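Local structure of putative hydrolase (Bacteroides ovatus, 4HBS) at residues 165-177 / 187-199. The protein is of unknown function but is probably a hydrolase, built as a five-bladed beta-propeller. Sequence-based numbering, arbitrary orientation.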
loop_
_atom_site.group_PDB
_atom_site.type_symbol
_atom_site.label_atom_id
_atom_site.label_comp_id
_atom_site.label_asym_id
_atom_site.label_seq_id
_atom_site.Cartn_x
_atom_site.Cartn_y
_atom_site.Cartn_z
ATOM N N ILE A 165 -11.134 7.981 7.820
ATOM C CA ILE A 165 -11.643 9.306 8.148
ATOM C C ILE A 165 -12.595 9.165 9.335
ATOM O O ILE A 165 -13.472 8.292 9.339
ATOM C CB ILE A 165 -12.343 9.995 6.939
ATOM C CG1 ILE A 165 -11.515 9.864 5.616
ATOM C CG2 ILE A 165 -12.639 11.456 7.258
ATOM C CD1 ILE A 165 -10.206 10.586 5.600
ATOM N N TYR A 166 -12.393 10.002 10.349
ATOM C CA TYR A 166 -13.231 10.045 11.541
ATOM C C TYR A 166 -13.280 11.496 12.023
ATOM O O TYR A 166 -12.216 12.084 12.242
ATOM C CB TYR A 166 -12.680 9.101 12.623
ATOM C CG TYR A 166 -13.505 9.084 13.893
ATOM C CD1 TYR A 166 -14.770 8.506 13.918
ATOM C CD2 TYR A 166 -13.030 9.661 15.064
ATOM C CE1 TYR A 166 -15.541 8.499 15.084
ATOM C CE2 TYR A 166 -13.799 9.679 16.229
ATOM C CZ TYR A 166 -15.064 9.111 16.232
ATOM O OH TYR A 166 -15.818 9.078 17.391
ATOM N N ASN A 167 -14.506 12.086 12.131
ATOM C CA ASN A 167 -14.751 13.470 12.574
ATOM C C ASN A 167 -13.955 14.478 11.720
ATOM O O ASN A 167 -13.222 15.313 12.260
ATOM C CB ASN A 167 -14.438 13.641 14.092
ATOM C CG ASN A 167 -15.519 13.133 15.029
ATOM O OD1 ASN A 167 -16.597 12.663 14.616
ATOM N ND2 ASN A 167 -15.271 13.266 16.329
ATOM N N ASN A 168 -14.126 14.390 10.378
ATOM C CA ASN A 168 -13.449 15.226 9.361
ATOM C C ASN A 168 -11.938 15.386 9.677
ATOM O O ASN A 168 -11.388 16.501 9.724
ATOM C CB ASN A 168 -14.142 16.601 9.192
ATOM C CG ASN A 168 -13.805 17.292 7.860
ATOM O OD1 ASN A 168 -13.849 16.673 6.770
ATOM N ND2 ASN A 168 -13.462 18.586 7.909
ATOM N N GLN A 169 -11.298 14.246 9.937
ATOM C CA GLN A 169 -9.876 14.135 10.245
ATOM C C GLN A 169 -9.440 12.779 9.826
ATOM O O GLN A 169 -10.206 11.829 10.021
ATOM C CB GLN A 169 -9.600 14.322 11.748
ATOM C CG GLN A 169 -9.745 15.740 12.245
ATOM C CD GLN A 169 -9.306 15.878 13.674
ATOM O OE1 GLN A 169 -9.370 14.933 14.478
ATOM N NE2 GLN A 169 -8.896 17.078 14.040
HETATM N N MSE A 170 -8.236 12.648 9.260
HETATM C CA MSE A 170 -7.753 11.342 8.847
HETATM C C MSE A 170 -6.850 10.763 9.928
HETATM O O MSE A 170 -5.821 11.358 10.268
HETATM C CB MSE A 170 -7.021 11.414 7.515
HETATM C CG MSE A 170 -6.705 10.043 6.932
HETATM SE SE MSE A 170 -5.450 10.177 5.509
HETATM C CE MSE A 170 -3.911 10.545 6.567
ATOM N N GLN A 171 -7.243 9.590 10.455
ATOM C CA GLN A 171 -6.491 8.838 11.455
ATOM C C GLN A 171 -5.722 7.782 10.717
ATOM O O GLN A 171 -6.334 7.008 9.973
ATOM C CB GLN A 171 -7.427 8.181 12.476
ATOM C CG GLN A 171 -8.523 9.070 13.007
ATOM C CD GLN A 171 -9.339 8.284 13.982
ATOM O OE1 GLN A 171 -10.086 7.379 13.591
ATOM N NE2 GLN A 171 -9.167 8.538 15.272
HETATM N N MSE A 172 -4.394 7.750 10.883
HETATM C CA MSE A 172 -3.525 6.811 10.185
HETATM C C MSE A 172 -2.615 6.054 11.135
HETATM O O MSE A 172 -2.132 6.634 12.111
HETATM C CB MSE A 172 -2.664 7.598 9.202
HETATM C CG MSE A 172 -1.534 6.771 8.589
HETATM SE SE MSE A 172 -0.804 7.576 7.065
HETATM C CE MSE A 172 -0.337 6.001 6.178
ATOM N N LEU A 173 -2.310 4.783 10.799
ATOM C CA LEU A 173 -1.354 3.982 11.553
ATOM C C LEU A 173 0.008 3.986 10.845
ATOM O O LEU A 173 0.083 3.787 9.631
ATOM C CB LEU A 173 -1.806 2.527 11.726
ATOM C CG LEU A 173 -3.116 2.250 12.393
ATOM C CD1 LEU A 173 -3.392 0.794 12.383
ATOM C CD2 LEU A 173 -3.155 2.750 13.824
ATOM N N TRP A 174 1.070 4.178 11.612
ATOM C CA TRP A 174 2.439 4.134 11.146
ATOM C C TRP A 174 3.114 2.974 11.909
ATOM O O TRP A 174 3.108 2.978 13.140
ATOM C CB TRP A 174 3.131 5.484 11.425
ATOM C CG TRP A 174 2.746 6.600 10.506
ATOM C CD1 TRP A 174 1.979 7.680 10.812
ATOM C CD2 TRP A 174 3.165 6.774 9.144
ATOM N NE1 TRP A 174 1.882 8.519 9.722
ATOM C CE2 TRP A 174 2.582 7.971 8.675
ATOM C CE3 TRP A 174 3.966 6.026 8.268
ATOM C CZ2 TRP A 174 2.767 8.432 7.354
ATOM C CZ3 TRP A 174 4.172 6.494 6.974
ATOM C CH2 TRP A 174 3.540 7.660 6.515
ATOM N N GLY A 175 3.631 1.986 11.186
ATOM C CA GLY A 175 4.268 0.816 11.778
ATOM C C GLY A 175 5.721 1.054 12.115
ATOM O O GLY A 175 6.493 1.411 11.227
ATOM N N ALA A 176 6.105 0.873 13.409
ATOM C CA ALA A 176 7.481 1.080 13.893
ATOM C C ALA A 176 8.358 -0.063 13.447
ATOM O O ALA A 176 8.019 -1.198 13.737
ATOM C CB ALA A 176 7.493 1.180 15.402
ATOM N N VAL A 177 9.472 0.210 12.736
ATOM C CA VAL A 177 10.355 -0.838 12.195
ATOM C C VAL A 177 11.779 -0.701 12.732
ATOM O O VAL A 177 12.344 0.384 12.662
ATOM C CB VAL A 177 10.330 -0.758 10.660
ATOM C CG1 VAL A 177 11.191 -1.849 10.031
ATOM C CG2 VAL A 177 8.893 -0.838 10.156
ATOM N N ARG A 187 12.241 -5.560 11.492
ATOM C CA ARG A 187 11.458 -6.105 12.604
ATOM C C ARG A 187 10.374 -5.108 13.081
ATOM O O ARG A 187 10.699 -4.058 13.653
ATOM C CB ARG A 187 12.397 -6.472 13.764
ATOM C CG ARG A 187 11.731 -7.110 14.967
ATOM C CD ARG A 187 12.728 -7.356 16.078
ATOM N NE ARG A 187 13.094 -6.119 16.779
ATOM C CZ ARG A 187 12.360 -5.509 17.717
ATOM N NH1 ARG A 187 11.182 -6.015 18.089
ATOM N NH2 ARG A 187 12.793 -4.389 18.287
ATOM N N ARG A 188 9.081 -5.455 12.862
ATOM C CA ARG A 188 7.946 -4.654 13.353
ATOM C C ARG A 188 7.941 -4.728 14.856
ATOM O O ARG A 188 8.036 -5.831 15.401
ATOM C CB ARG A 188 6.615 -5.198 12.796
ATOM C CG ARG A 188 5.360 -4.426 13.196
ATOM C CD ARG A 188 5.332 -3.050 12.575
ATOM N NE ARG A 188 4.110 -2.317 12.898
ATOM C CZ ARG A 188 2.970 -2.357 12.213
ATOM N NH1 ARG A 188 2.864 -3.113 11.127
ATOM N NH2 ARG A 188 1.924 -1.642 12.611
ATOM N N PHE A 189 7.896 -3.583 15.541
ATOM C CA PHE A 189 7.933 -3.574 17.004
ATOM C C PHE A 189 6.936 -2.629 17.649
ATOM O O PHE A 189 6.986 -2.476 18.867
ATOM C CB PHE A 189 9.359 -3.235 17.483
ATOM C CG PHE A 189 9.824 -1.802 17.348
ATOM C CD1 PHE A 189 10.423 -1.357 16.178
ATOM C CD2 PHE A 189 9.812 -0.947 18.439
ATOM C CE1 PHE A 189 10.941 -0.059 16.088
ATOM C CE2 PHE A 189 10.302 0.358 18.332
ATOM C CZ PHE A 189 10.856 0.794 17.156
ATOM N N GLY A 190 6.000 -2.072 16.892
ATOM C CA GLY A 190 5.021 -1.162 17.466
ATOM C C GLY A 190 4.271 -0.386 16.421
ATOM O O GLY A 190 4.550 -0.531 15.231
ATOM N N THR A 191 3.304 0.440 16.864
ATOM C CA THR A 191 2.483 1.274 15.980
ATOM C C THR A 191 2.301 2.654 16.581
ATOM O O THR A 191 2.309 2.809 17.806
ATOM C CB THR A 191 1.104 0.628 15.726
ATOM O OG1 THR A 191 1.290 -0.677 15.174
ATOM C CG2 THR A 191 0.221 1.460 14.799
ATOM N N CYS A 192 2.114 3.651 15.707
ATOM C CA CYS A 192 1.838 5.021 16.091
ATOM C C CYS A 192 0.533 5.416 15.488
ATOM O O CYS A 192 0.326 5.109 14.324
ATOM C CB CYS A 192 2.956 5.934 15.618
ATOM S SG CYS A 192 2.510 7.691 15.569
ATOM N N LEU A 193 -0.347 6.104 16.241
ATOM C CA LEU A 193 -1.609 6.596 15.697
ATOM C C LEU A 193 -1.445 8.077 15.435
ATOM O O LEU A 193 -1.364 8.860 16.384
ATOM C CB LEU A 193 -2.793 6.327 16.644
ATOM C CG LEU A 193 -4.180 6.864 16.192
ATOM C CD1 LEU A 193 -4.544 6.359 14.824
ATOM C CD2 LEU A 193 -5.272 6.467 17.174
ATOM N N ALA A 194 -1.368 8.456 14.143
ATOM C CA ALA A 194 -1.207 9.843 13.695
ATOM C C ALA A 194 -2.551 10.403 13.247
ATOM O O ALA A 194 -3.269 9.712 12.527
ATOM C CB ALA A 194 -0.218 9.895 12.540
ATOM N N THR A 195 -2.906 11.633 13.666
ATOM C CA THR A 195 -4.175 12.275 13.260
ATOM C C THR A 195 -3.828 13.487 12.398
ATOM O O THR A 195 -3.039 14.327 12.834
ATOM C CB THR A 195 -5.025 12.645 14.485
ATOM O OG1 THR A 195 -5.330 11.452 15.209
ATOM C CG2 THR A 195 -6.329 13.336 14.102
ATOM N N TYR A 196 -4.398 13.569 11.179
ATOM C CA TYR A 196 -4.126 14.646 10.235
ATOM C C TYR A 196 -5.356 15.562 10.027
ATOM O O TYR A 196 -6.488 15.073 9.965
ATOM C CB TYR A 196 -3.703 14.040 8.887
ATOM C CG TYR A 196 -2.374 13.322 8.933
ATOM C CD1 TYR A 196 -1.181 14.010 8.740
ATOM C CD2 TYR A 196 -2.305 11.960 9.198
ATOM C CE1 TYR A 196 0.049 13.361 8.814
ATOM C CE2 TYR A 196 -1.083 11.295 9.250
ATOM C CZ TYR A 196 0.095 11.999 9.070
ATOM O OH TYR A 196 1.293 11.319 9.153
ATOM N N SER A 197 -5.133 16.876 9.874
ATOM C CA SER A 197 -6.231 17.813 9.626
ATOM C C SER A 197 -6.607 17.808 8.157
ATOM O O SER A 197 -5.745 17.591 7.300
ATOM C CB SER A 197 -5.850 19.224 10.044
ATOM O OG SER A 197 -6.838 20.166 9.664
ATOM N N LEU A 198 -7.893 18.090 7.864
ATOM C CA LEU A 198 -8.423 18.179 6.498
ATOM C C LEU A 198 -8.984 19.594 6.258
ATOM O O LEU A 198 -9.812 19.803 5.368
ATOM C CB LEU A 198 -9.510 17.102 6.283
ATOM C CG LEU A 198 -9.074 15.649 6.535
ATOM C CD1 LEU A 198 -10.255 14.699 6.440
ATOM C CD2 LEU A 198 -8.008 15.221 5.570
ATOM N N GLU A 199 -8.485 20.564 7.035
ATOM C CA GLU A 199 -8.873 21.970 6.990
ATOM C C GLU A 199 -7.986 22.677 5.954
ATOM O O GLU A 199 -6.762 22.578 6.035
ATOM C CB GLU A 199 -8.685 22.574 8.404
ATOM C CG GLU A 199 -8.982 24.060 8.552
ATOM C CD GLU A 199 -8.286 24.745 9.718
ATOM O OE1 GLU A 199 -7.459 24.097 10.406
ATOM O OE2 GLU A 199 -8.548 25.952 9.924
#
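The Trp-174 indole meets Tyr-196 at its edge: NE1 donates to Tyr-196 OH at 2.9 Å, 16° out of the indole plane, and the two side chains cross at about a right angle. Ala-194 CB also lies at that edge, while SE of Met-172, a selenomethionine, sits over one indole face, toward the rim. Tyr-196 OH has a second partner in His-134, so two bonds fix this buried hydroxyl. On the Phe-189 ring, Ala-176 CB makes a CH-pi contact over one face, 3.8 Å from the centroid, and Val-177 C lies at the edge. One face of the Arg-188 guanidinium rests on Gly-175 CA, 3.3 Å from NE; the bend at chi2 (68°) folds the chain back over this glycine. Gly-190 O accepts from Arg-188 NE (3.0 Å) and Ala-176 N (2.8 Å) on opposite faces of its carbonyl plane, while Arg-188 NH2 donates to Thr-191 OG1. Gly-190 O would probably lose one of these two donors, and Asp-226 its salt-bridge mate, if an alanine replaced Arg-188. Paired backbone bonds, such as those joining Met-172 and Ala-194, and strand directions 153° apart show antiparallel pairing; being consecutive in the chain, the strands form a beta hairpin, the central pair of a four-stranded propeller blade.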